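PDB 4HFK: putative cytoplasmic protein, which is probably a type VI secretion amidase effector of the Tae4 family, expected to cleave amide bonds in the peptidoglycan peptide stems of rival bacteria. Local coordinates for residues 113-118 and 155-160. Residues are numbered along the deposited sequence; the frame is centred on the assembly and turned at random.
Sequences VSSPTP and HFLGSP
A single backbone bond ties the two loops together: Leu157 N donates to Pro116 O at 3.0 Å, almost straight at 170°, from the start of a type II beta turn that runs from Phe156 to Ser159 and is closed by Ser159 N to Phe156 O. Apolar groups flank this lone hydrogen bond and probably shield it in part. On one flank a chi1 of -64°, with CG anti to the carbonyl carbon, turns the Phe156 ring against the 117-118 backbone. Pro118 lies over one ring face in a CH-pi contact, its CG 4.0 Å from the Phe156 centroid and 12° off the normal, while Pro116 O meets the ring edge in plane and Thr117 C comes within 3.3 Å of Phe156 CD1. Leu157 covers the other flank: its CG sits 3.5 Å from Pro116 O, and CD1 reaches Ser115, 3.6 Å from the backbone C. Phe130 and Trp145 meet the Phe156 ring edge-to-face, carrying the contact into the interior. A type II beta turn here fastens the loop between strands 140-145 and 166-174 to the chain leaving edge strand 111-114, beside the four-stranded antiparallel sheet of a papain-like (clan CA) amidase fold.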
# COMPACT_ATOMS: atom_id res chain seq x y z
N VAL A 113 0.74 2.89 38.39
CA VAL A 113 -0.32 1.94 38.72
C VAL A 113 -0.95 1.30 37.48
O VAL A 113 -1.08 1.94 36.44
CB VAL A 113 -1.43 2.60 39.58
CG1 VAL A 113 -0.86 3.08 40.91
CG2 VAL A 113 -2.05 3.76 38.83
N SER A 114 -1.34 0.04 37.62
CA SER A 114 -2.14 -0.65 36.61
C SER A 114 -3.60 -0.26 36.76
O SER A 114 -3.98 0.28 37.80
CB SER A 114 -2.00 -2.16 36.78
OG SER A 114 -0.70 -2.58 36.43
N SER A 115 -4.41 -0.55 35.74
CA SER A 115 -5.83 -0.18 35.74
C SER A 115 -6.06 1.23 36.27
O SER A 115 -6.71 1.40 37.30
CB SER A 115 -6.64 -1.17 36.60
OG SER A 115 -6.46 -2.50 36.16
N PRO A 116 -5.51 2.25 35.59
CA PRO A 116 -5.50 3.59 36.17
C PRO A 116 -6.86 4.26 36.22
O PRO A 116 -7.60 4.26 35.23
CB PRO A 116 -4.58 4.38 35.22
CG PRO A 116 -4.69 3.67 33.91
CD PRO A 116 -4.89 2.21 34.25
N THR A 117 -7.19 4.83 37.38
CA THR A 117 -8.35 5.69 37.54
C THR A 117 -7.86 6.94 38.27
O THR A 117 -6.71 6.98 38.71
CB THR A 117 -9.47 5.00 38.38
OG1 THR A 117 -9.07 4.94 39.75
CG2 THR A 117 -9.74 3.60 37.88
N PRO A 118 -8.71 7.97 38.40
CA PRO A 118 -8.21 9.11 39.17
C PRO A 118 -7.99 8.80 40.66
O PRO A 118 -7.37 9.62 41.35
CB PRO A 118 -9.32 10.14 39.02
CG PRO A 118 -9.99 9.80 37.70
CD PRO A 118 -9.95 8.29 37.67
N HIS A 155 -6.79 9.94 29.92
CA HIS A 155 -7.02 8.62 29.36
C HIS A 155 -6.92 7.54 30.44
O HIS A 155 -6.16 6.57 30.31
CB HIS A 155 -6.08 8.36 28.17
CG HIS A 155 -6.31 9.29 27.02
ND1 HIS A 155 -7.36 9.16 26.15
CD2 HIS A 155 -5.64 10.42 26.64
CE1 HIS A 155 -7.33 10.14 25.26
NE2 HIS A 155 -6.29 10.92 25.54
N PHE A 156 -7.69 7.74 31.51
CA PHE A 156 -7.89 6.71 32.51
C PHE A 156 -8.82 5.68 31.91
O PHE A 156 -9.34 5.88 30.80
CB PHE A 156 -8.55 7.30 33.76
CG PHE A 156 -7.72 8.34 34.47
CD1 PHE A 156 -6.71 7.95 35.36
CD2 PHE A 156 -7.95 9.70 34.28
CE1 PHE A 156 -5.94 8.90 36.03
CE2 PHE A 156 -7.19 10.65 34.95
CZ PHE A 156 -6.18 10.25 35.82
N LEU A 157 -9.04 4.58 32.63
CA LEU A 157 -10.07 3.63 32.24
C LEU A 157 -11.38 4.39 32.07
O LEU A 157 -11.69 5.28 32.86
CB LEU A 157 -10.25 2.54 33.32
CG LEU A 157 -9.08 1.57 33.51
CD1 LEU A 157 -9.31 0.66 34.72
CD2 LEU A 157 -8.85 0.73 32.25
N GLY A 158 -12.12 4.07 31.02
CA GLY A 158 -13.41 4.69 30.79
C GLY A 158 -13.44 6.16 30.40
O GLY A 158 -14.53 6.74 30.30
N SER A 159 -12.27 6.78 30.18
CA SER A 159 -12.25 8.18 29.74
C SER A 159 -12.90 8.31 28.36
O SER A 159 -12.65 7.49 27.47
CB SER A 159 -10.82 8.76 29.70
OG SER A 159 -10.30 9.02 31.00
N PRO A 160 -13.74 9.34 28.19
CA PRO A 160 -14.58 9.48 26.98
C PRO A 160 -13.80 9.72 25.70
O PRO A 160 -14.33 9.48 24.62
CB PRO A 160 -15.46 10.70 27.30
CG PRO A 160 -14.70 11.47 28.33
CD PRO A 160 -13.98 10.42 29.16